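PDB 4IAU: beta-gamma-crystallin, which is of unknown function but binds calcium through a beta/gamma-crystallin Greek key domain, one of the two joined in this sponge protein. Local coordinates for residues A[88-94]-A[111-117]; A[124-128]-A[149-155]. All blocks are in the same frame, centred on the assembly; numbering follows the deposited sequence.

Interaction 1 (A[88-94]-A[111-117]). With CA (calcium ion), chain B.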
ATOM      1  N   LEU A  88       3.156  -5.801  -1.270  1.00  5.49           N
ATOM      2  CA  LEU A  88       2.467  -6.637  -0.311  1.00  5.33           C
ATOM      3  C   LEU A  88       2.438  -5.944   1.061  1.00  5.10           C
ATOM      4  O   LEU A  88       3.401  -5.243   1.394  1.00  6.10           O
ATOM      5  CB  LEU A  88       3.157  -7.981  -0.180  1.00  5.85           C
ATOM      6  CG  LEU A  88       3.386  -8.707  -1.508  1.00  6.95           C
ATOM      7  CD1 LEU A  88       4.091 -10.036  -1.213  1.00  7.71           C
ATOM      8  CD2 LEU A  88       2.095  -8.929  -2.241  1.00  8.74           C
ATOM      9  N   TYR A  89       1.404  -6.204   1.826  1.00  5.33           N
ATOM     10  CA  TYR A  89       1.215  -5.549   3.124  1.00  5.39           C
ATOM     11  C   TYR A  89       0.846  -6.570   4.182  1.00  5.44           C
ATOM     12  O   TYR A  89       0.115  -7.551   3.927  1.00  5.73           O
ATOM     13  CB  TYR A  89       0.112  -4.501   3.016  1.00  5.26           C
ATOM     14  CG  TYR A  89       0.408  -3.430   2.023  1.00  5.61           C
ATOM     15  CD1 TYR A  89       1.085  -2.278   2.382  1.00  6.10           C
ATOM     16  CD2 TYR A  89      -0.000  -3.533   0.685  1.00  6.18           C
ATOM     17  CE1 TYR A  89       1.357  -1.263   1.457  1.00  5.80           C
ATOM     18  CE2 TYR A  89       0.272  -2.550  -0.234  1.00  6.25           C
ATOM     19  CZ  TYR A  89       0.961  -1.407   0.156  1.00  5.72           C
ATOM     20  OH  TYR A  89       1.204  -0.453  -0.810  1.00  6.71           O
ATOM     21  N   LYS A  90       1.362  -6.340   5.384  1.00  5.63           N
ATOM     22  CA  LYS A  90       1.132  -7.264   6.506  1.00  6.09           C
ATOM     23  C   LYS A  90      -0.326  -7.278   6.934  1.00  5.88           C
ATOM     24  O   LYS A  90      -0.849  -8.316   7.317  1.00  7.83           O
ATOM     25  CB  LYS A  90       2.007  -6.855   7.683  1.00  6.94           C
ATOM     26  CG  LYS A  90       1.880  -7.779   8.879  1.00  8.07           C
ATOM     27  CD  LYS A  90       2.758  -7.374  10.036  1.00  9.57           C
ATOM     28  CE  LYS A  90       2.664  -8.343  11.176  1.00 11.35           C
ATOM     29  NZ  LYS A  90       3.484  -7.862  12.341  1.00 14.60           N
ATOM     30  N   HIS A  91      -1.024  -6.145   6.903  1.00  5.95           N
ATOM     31  CA  HIS A  91      -2.403  -6.067   7.377  1.00  6.02           C
ATOM     32  C   HIS A  91      -3.363  -5.906   6.194  1.00  5.92           C
ATOM     33  O   HIS A  91      -2.957  -5.508   5.097  1.00  6.34           O
ATOM     34  CB  HIS A  91      -2.590  -4.944   8.349  1.00  6.28           C
ATOM     35  CG  HIS A  91      -1.735  -5.005   9.537  1.00  6.48           C
ATOM     36  ND1 HIS A  91      -1.484  -6.174  10.204  1.00  6.63           N
ATOM     37  CD2 HIS A  91      -1.040  -4.041  10.142  1.00  9.21           C
ATOM     38  CE1 HIS A  91      -0.666  -5.910  11.211  1.00 10.43           C
ATOM     39  NE2 HIS A  91      -0.377  -4.625  11.218  1.00  6.87           N
ATOM     40  N   VAL A  92      -4.613  -6.232   6.467  1.00  6.21           N
ATOM     41  CA  VAL A  92      -5.671  -5.885   5.523  1.00  6.07           C
ATOM     42  C   VAL A  92      -5.627  -4.372   5.279  1.00  5.83           C
ATOM     43  O   VAL A  92      -5.072  -3.583   6.044  1.00  6.14           O
ATOM     44  CB  VAL A  92      -7.047  -6.314   6.005  1.00  7.06           C
ATOM     45  CG1 VAL A  92      -7.163  -7.834   6.122  1.00  8.66           C
ATOM     46  CG2 VAL A  92      -7.457  -5.624   7.326  1.00  7.38           C
ATOM     47  N   ASN A  93      -6.232  -3.957   4.159  1.00  5.77           N
ATOM     48  CA  ASN A  93      -6.388  -2.537   3.876  1.00  5.70           C
ATOM     49  C   ASN A  93      -5.033  -1.820   3.851  1.00  5.06           C
ATOM     50  O   ASN A  93      -4.875  -0.673   4.229  1.00  6.04           O
ATOM     51  CB  ASN A  93      -7.311  -1.843   4.851  1.00  6.35           C
ATOM     52  CG  ASN A  93      -8.698  -2.475   4.862  1.00  7.19           C
ATOM     53  OD1 ASN A  93      -9.166  -2.990   3.857  1.00  8.96           O
ATOM     54  ND2 ASN A  93      -9.308  -2.460   6.040  1.00  9.51           N
ATOM     55  N   PHE A  94      -4.029  -2.550   3.360  1.00  5.41           N
ATOM     56  CA  PHE A  94      -2.725  -1.987   3.046  1.00  5.31           C
ATOM     57  C   PHE A  94      -2.023  -1.478   4.273  1.00  5.34           C
ATOM     58  O   PHE A  94      -1.167  -0.561   4.188  1.00  5.62           O
ATOM     59  CB  PHE A  94      -2.791  -0.942   1.919  1.00  5.91           C
ATOM     60  CG  PHE A  94      -3.742  -1.395   0.860  1.00  5.83           C
ATOM     61  CD1 PHE A  94      -3.509  -2.594   0.161  1.00  6.28           C
ATOM     62  CD2 PHE A  94      -4.897  -0.703   0.566  1.00  7.37           C
ATOM     63  CE1 PHE A  94      -4.431  -3.081  -0.727  1.00  6.95           C
ATOM     64  CE2 PHE A  94      -5.807  -1.181  -0.322  1.00  8.61           C
ATOM     65  CZ  PHE A  94      -5.573  -2.392  -0.981  1.00  8.25           C
ATOM     66  N   GLY A 111       5.677 -11.298   8.264  1.00  9.81           N
ATOM     67  CA  GLY A 111       4.810 -11.536   9.414  1.00 10.22           C
ATOM     68  C   GLY A 111       3.409 -11.862   8.989  1.00  9.26           C
ATOM     69  O   GLY A 111       2.533 -11.842   9.873  1.00 10.78           O
ATOM     70  N   GLY A 112       3.203 -12.248   7.751  1.00  8.73           N
ATOM     71  CA  GLY A 112       1.916 -12.753   7.281  1.00  8.98           C
ATOM     72  C   GLY A 112       1.232 -11.739   6.372  1.00  8.08           C
ATOM     73  O   GLY A 112       0.706 -10.706   6.814  1.00  9.05           O
ATOM     74  N   VAL A 113       1.222 -12.014   5.085  1.00  7.34           N
ATOM     75  CA  VAL A 113       0.644 -11.104   4.096  1.00  6.61           C
ATOM     76  C   VAL A 113      -0.873 -11.118   4.203  1.00  6.43           C
ATOM     77  O   VAL A 113      -1.484 -12.186   4.182  1.00  7.36           O
ATOM     78  CB  VAL A 113       1.042 -11.500   2.663  1.00  7.17           C
ATOM     79  CG1 VAL A 113       0.330 -10.622   1.639  1.00  7.49           C
ATOM     80  CG2 VAL A 113       2.554 -11.415   2.488  1.00  8.28           C
ATOM     81  N   SER A 114      -1.487  -9.935   4.234  1.00  6.11           N
ATOM     82  CA  SER A 114      -2.922  -9.810   4.250  1.00  6.48           C
ATOM     83  C   SER A 114      -3.550  -8.894   3.195  1.00  6.56           C
ATOM     84  O   SER A 114      -4.769  -8.885   3.103  1.00  8.31           O
ATOM     85  CB  SER A 114      -3.425  -9.380   5.639  1.00  7.33           C
ATOM     86  OG  SER A 114      -3.010 -10.304   6.636  1.00  8.04           O
ATOM     87  N   SER A 115      -2.781  -8.165   2.401  1.00  5.91           N
ATOM     88  CA  SER A 115      -3.342  -7.395   1.302  1.00  5.57           C
ATOM     89  C   SER A 115      -2.231  -7.077   0.308  1.00  5.50           C
ATOM     90  O   SER A 115      -1.036  -7.276   0.581  1.00  5.64           O
ATOM     91  CB  SER A 115      -4.064  -6.123   1.768  1.00  5.91           C
ATOM     92  OG  SER A 115      -3.174  -5.221   2.426  0.86  4.50           O
ATOM     93  N   ALA A 116      -2.632  -6.572  -0.880  1.00  5.50           N
ATOM     94  CA  ALA A 116      -1.656  -6.288  -1.921  1.00  5.58           C
ATOM     95  C   ALA A 116      -2.220  -5.286  -2.917  1.00  5.69           C
ATOM     96  O   ALA A 116      -3.419  -5.274  -3.180  1.00  6.22           O
ATOM     97  CB  ALA A 116      -1.246  -7.526  -2.701  1.00  6.84           C
ATOM     98  N   LEU A 117      -1.314  -4.508  -3.506  1.00  5.92           N
ATOM     99  CA  LEU A 117      -1.593  -3.680  -4.650  1.00  5.98           C
ATOM    100  C   LEU A 117      -0.718  -4.154  -5.799  1.00  6.19           C
ATOM    101  O   LEU A 117       0.499  -4.105  -5.690  1.00  7.08           O
ATOM    102  CB  LEU A 117      -1.321  -2.193  -4.367  1.00  6.66           C
ATOM    103  CG  LEU A 117      -2.259  -1.596  -3.334  1.00  7.45           C
ATOM    104  CD1 LEU A 117      -1.778  -0.197  -2.916  1.00  9.10           C
ATOM    105  CD2 LEU A 117      -3.683  -1.514  -3.867  1.00  8.71           C
TER
HETATM  106 CA    CA B 800      -1.296 -10.346   8.270  1.00 10.30          CA
HETATM  107  O   HOH W   1       0.137 -10.673  10.102  1.00 12.91           O

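Interaction 2 (A[124-128]-A[149-155]). With CA (calcium ion), chain B.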
ATOM      1  N   ARG A 124       1.943 -15.319 -10.304  1.00  7.23           N
ATOM      2  CA  ARG A 124       1.431 -16.548  -9.692  1.00  7.56           C
ATOM      3  C   ARG A 124       1.809 -16.519  -8.218  1.00  6.66           C
ATOM      4  O   ARG A 124       2.935 -16.244  -7.838  1.00  7.79           O
ATOM      5  CB  ARG A 124       2.040 -17.806 -10.353  1.00  9.23           C
ATOM      6  CG  ARG A 124       1.592 -17.989 -11.766  1.00 13.97           C
ATOM      7  CD  ARG A 124       1.775 -19.414 -12.235  1.00 17.83           C
ATOM      8  NE  ARG A 124       0.532 -20.064 -11.725  1.00 23.78           N
ATOM      9  CZ  ARG A 124      -0.672 -20.086 -12.290  1.00 25.50           C
ATOM     10  NH1 ARG A 124      -0.938 -19.513 -13.473  1.00 33.37           N
ATOM     11  NH2 ARG A 124      -1.645 -20.717 -11.633  1.00 25.31           N
ATOM     12  N   LEU A 125       0.802 -16.784  -7.385  1.00  6.88           N
ATOM     13  CA  LEU A 125       0.886 -16.654  -5.942  1.00  6.55           C
ATOM     14  C   LEU A 125       0.839 -18.050  -5.309  1.00  6.88           C
ATOM     15  O   LEU A 125      -0.095 -18.820  -5.586  1.00  8.13           O
ATOM     16  CB  LEU A 125      -0.289 -15.843  -5.408  1.00  7.19           C
ATOM     17  CG  LEU A 125      -0.149 -14.316  -5.636  1.00  8.22           C
ATOM     18  CD1 LEU A 125      -0.182 -13.903  -7.083  1.00  9.55           C
ATOM     19  CD2 LEU A 125      -1.246 -13.620  -4.853  1.00 10.19           C
ATOM     20  N   TYR A 126       1.781 -18.305  -4.410  1.00  6.71           N
ATOM     21  CA  TYR A 126       2.007 -19.611  -3.792  1.00  6.46           C
ATOM     22  C   TYR A 126       1.999 -19.521  -2.291  1.00  6.79           C
ATOM     23  O   TYR A 126       2.446 -18.526  -1.692  1.00  7.66           O
ATOM     24  CB  TYR A 126       3.375 -20.156  -4.225  1.00  6.91           C
ATOM     25  CG  TYR A 126       3.580 -20.352  -5.671  1.00  6.86           C
ATOM     26  CD1 TYR A 126       3.976 -19.280  -6.469  1.00  7.77           C
ATOM     27  CD2 TYR A 126       3.458 -21.612  -6.286  1.00  7.74           C
ATOM     28  CE1 TYR A 126       4.191 -19.472  -7.832  1.00  8.39           C
ATOM     29  CE2 TYR A 126       3.674 -21.801  -7.636  1.00  8.16           C
ATOM     30  CZ  TYR A 126       4.039 -20.718  -8.408  1.00  8.54           C
ATOM     31  OH  TYR A 126       4.286 -20.823  -9.744  1.00 11.79           O
ATOM     32  N   GLU A 127       1.532 -20.581  -1.624  1.00  7.62           N
ATOM     33  CA  GLU A 127       1.478 -20.701  -0.174  1.00  7.80           C
ATOM     34  C   GLU A 127       2.667 -21.560   0.336  1.00  7.59           C
ATOM     35  O   GLU A 127       2.670 -21.980   1.471  1.00  9.27           O
ATOM     36  CB  GLU A 127       0.171 -21.245   0.268  1.00  8.22           C
ATOM     37  CG  GLU A 127      -0.992 -20.295   0.026  1.00  9.35           C
ATOM     38  CD  GLU A 127      -2.289 -20.798   0.673  1.00 11.43           C
ATOM     39  OE1 GLU A 127      -2.296 -21.820   1.375  1.00 18.39           O
ATOM     40  OE2 GLU A 127      -3.318 -20.167   0.415  1.00 13.06           O
ATOM     41  N   GLN A 128       3.657 -21.776  -0.516  1.00  7.71           N
ATOM     42  CA  GLN A 128       4.947 -22.350  -0.141  1.00  7.92           C
ATOM     43  C   GLN A 128       6.040 -21.500  -0.703  1.00  7.27           C
ATOM     44  O   GLN A 128       5.802 -20.760  -1.677  1.00  7.64           O
ATOM     45  CB  GLN A 128       5.045 -23.787  -0.697  1.00  8.40           C
ATOM     46  CG  GLN A 128       4.099 -24.747  -0.058  1.00 10.21           C
ATOM     47  CD  GLN A 128       4.167 -26.118  -0.676  1.00 11.94           C
ATOM     48  OE1 GLN A 128       5.246 -26.761  -0.689  1.00 15.92           O
ATOM     49  NE2 GLN A 128       3.009 -26.537  -1.159  1.00 14.70           N
ATOM     50  N   LEU A 149      -6.810 -12.148  -3.201  1.00 13.49           N
ATOM     51  CA  LEU A 149      -5.615 -12.712  -3.889  1.00 14.43           C
ATOM     52  C   LEU A 149      -5.674 -14.195  -4.175  1.00 14.94           C
ATOM     53  O   LEU A 149      -4.840 -14.651  -4.956  1.00 19.12           O
ATOM     54  CB  LEU A 149      -4.328 -12.523  -3.104  1.00 14.24           C
ATOM     55  CG  LEU A 149      -3.882 -11.139  -2.886  1.00 14.76           C
ATOM     56  CD1 LEU A 149      -2.787 -10.984  -1.800  1.00 14.82           C
ATOM     57  CD2 LEU A 149      -3.363 -10.478  -4.196  1.00 12.58           C
ATOM     58  N   GLY A 150      -6.605 -14.903  -3.664  1.00 13.94           N
ATOM     59  CA  GLY A 150      -6.688 -16.340  -3.871  1.00 15.54           C
ATOM     60  C   GLY A 150      -5.859 -17.079  -2.901  1.00 12.58           C
ATOM     61  O   GLY A 150      -5.586 -18.221  -3.197  1.00 15.20           O
ATOM     62  N   VAL A 151      -5.465 -16.487  -1.752  1.00 10.58           N
ATOM     63  CA  VAL A 151      -4.669 -17.209  -0.769  1.00 10.27           C
ATOM     64  C   VAL A 151      -5.314 -17.081   0.601  1.00  8.92           C
ATOM     65  O   VAL A 151      -6.065 -16.151   0.878  1.00 10.60           O
ATOM     66  CB  VAL A 151      -3.214 -16.692  -0.758  1.00 10.81           C
ATOM     67  CG1 VAL A 151      -2.526 -17.068  -2.061  1.00 13.85           C
ATOM     68  CG2 VAL A 151      -3.112 -15.190  -0.498  1.00 12.43           C
ATOM     69  N   ALA A 152      -4.947 -18.010   1.466  1.00  9.22           N
ATOM     70  CA  ALA A 152      -5.352 -17.896   2.862  1.00  9.35           C
ATOM     71  C   ALA A 152      -4.635 -16.699   3.491  1.00  8.61           C
ATOM     72  O   ALA A 152      -3.565 -16.281   3.108  1.00  9.21           O
ATOM     73  CB  ALA A 152      -5.020 -19.195   3.574  1.00 11.61           C
ATOM     74  N   ASN A 153      -5.285 -16.159   4.520  1.00  9.89           N
ATOM     75  CA  ASN A 153      -4.658 -15.072   5.243  1.00  9.27           C
ATOM     76  C   ASN A 153      -3.324 -15.536   5.823  1.00  8.73           C
ATOM     77  O   ASN A 153      -3.202 -16.664   6.332  1.00 10.10           O
ATOM     78  CB  ASN A 153      -5.554 -14.537   6.355  1.00 10.88           C
ATOM     79  CG  ASN A 153      -5.031 -13.275   6.964  1.00 10.18           C
ATOM     80  OD1 ASN A 153      -4.675 -12.337   6.206  1.00 10.68           O
ATOM     81  ND2 ASN A 153      -4.954 -13.195   8.267  1.00 14.07           N
ATOM     82  N   ASP A 154      -2.320 -14.678   5.763  1.00  8.37           N
ATOM     83  CA  ASP A 154      -0.989 -14.926   6.317  1.00  8.91           C
ATOM     84  C   ASP A 154      -0.263 -16.080   5.634  1.00 11.40           C
ATOM     85  O   ASP A 154       0.773 -16.442   6.149  1.00 23.98           O
ATOM     86  CB  ASP A 154      -1.055 -15.050   7.848  1.00 10.05           C
ATOM     87  CG  ASP A 154      -1.512 -13.760   8.485  1.00 10.94           C
ATOM     88  OD1 ASP A 154      -1.373 -12.694   7.871  1.00 10.36           O
ATOM     89  OD2 ASP A 154      -1.952 -13.790   9.677  1.00 14.09           O
ATOM     90  N   ALA A 155      -0.680 -16.570   4.534  1.00  8.86           N
ATOM     91  CA  ALA A 155      -0.115 -17.736   3.884  1.00  8.74           C
ATOM     92  C   ALA A 155       0.748 -17.501   2.674  1.00  7.65           C
ATOM     93  O   ALA A 155       1.470 -18.420   2.251  1.00  8.76           O
ATOM     94  CB  ALA A 155      -1.238 -18.720   3.537  1.00 10.02           C
TER
HETATM   95 CA    CA B 800      -1.296 -10.346   8.270  1.00 10.30          CA
HETATM   96  O   HOH W   2       1.779 -20.701   3.853  1.00 13.34           O
HETATM   97  O   HOH W   3      -3.682 -20.456  -2.535  1.00 38.99           O
HETATM   98  O   HOH W   1       0.137 -10.673  10.102  1.00 12.91           O

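Interaction 1 (A[88-94]-A[111-117])
K90 and S114 meet at a calcium ion, which K90 grips through its backbone O at 2.3 Å and S114 through its hydroxyl OG at 2.4 Å. G112 O and a water are also ligands, and D154 adds one carboxylate oxygen, OD1. K90 O and S114 OG are close because both bind the metal; no hydrogen bond joins them, and OG is paired instead with N153. The K90 side chain, extended throughout, runs past G111 with CE near the G111 carbonyl, whose O accepts a bond from the metal-bound water.

One step outward, a classic beta bulge lies in the ladder between strands 86-89 and 115-118. S114 and S115 both face Y89: S114 N donates to Y89 O at 2.9 Å, nearly straight (170° at the hydrogen), whereas S115 N reaches the same oxygen by a weak bond. S115 OG lies between its own N and carbonyl carbon (chi1 62°), a position from which it donates to H91 O (2.7 Å), in the carbonyl plane, and accepts from F94 N (3.0 Å), pinning the turn that follows strand 86-89.

Beyond this, L117 CD2 sits over one face of the F94 ring, 3.9 Å from its centroid, while F94 CB stands over the centre of the Y89 ring. With F94 cut back to an alanine, L117 CD2 would probably lose the aromatic face it rests on, and a gap would be likely to open beside I40 and W57. All four protein ligands are oxygens, two backbone carbonyls, a hydroxyl and a carboxylate, as suits calcium; because two come from the main chain, the site depends on how both loops are folded.

Interaction 2 (A[124-128]-A[149-155])
E127 reaches across from the end of strand 123-126 to A152 in the loop that follows helix 146-149, within the Greek key domain of the beta/gamma-crystallin family. The helix closes in a Schellman motif at G150, with positive phi, and a type II turn from A152 to A155, closed by A155 N to A152 O, carries the loop onward.

The tight part lies inside. L125 CD2 packs against L149 CB at 3.7 Å, the two leucine side chains crossing at about a right angle, and L125 CB faces V151 CG1 at 4.2 Å. M159 and T136, on the strands flanking 123-126, also touch L125, placing this apolar patch against the three-stranded sheet.

Toward solvent the contact changes to a polar one carried by a single side chain. With CG anti to the carbonyl carbon (chi1 -68°) and the chain extended beyond it, E127 lays its CG and CD alongside A155 CB, CD coming to 3.7 Å. A152 N donates to E127 OE2 at 2.9 Å in a bond almost straight at the hydrogen (174°), but it meets this oxygen from above the carboxylate plane, 39° out of it. The backbones themselves draw together at E127 CA and A155 O, a CA-H...O contact of 3.3 Å.

Waters fill out the looser side. One bridges the carbonyl oxygens of E127 and A155, donating to both. Another donates to E127 OE2 and to G150 O, 3.0 Å from each, so that OE2 receives two hydrogen bonds, one from A152 N and one from this water.

Overall arrangement
Interaction 1 closes before interaction 2 opens along the chain, strand 115-118 being followed directly by strand 123-126, yet their centres lie only 11 Å apart. Interaction 1 lies in the four-stranded sheet of strands 98-101, 86-89, 115-118 and 141-143; interaction 2 joins the three-stranded sheet to the loop between helix 146-149 and strand 158-161. That loop returns to 111-117: N153 OD1 and S114 OG form a probable hydrogen bond of 2.7 Å, as do D154 N and V113 O at 3.1 Å. D154 OD1 binds the calcium ion at 2.4 Å and thereby completes the protein ligands supplied by interaction 1. The metal thus ties loops from both halves of the Greek key domain.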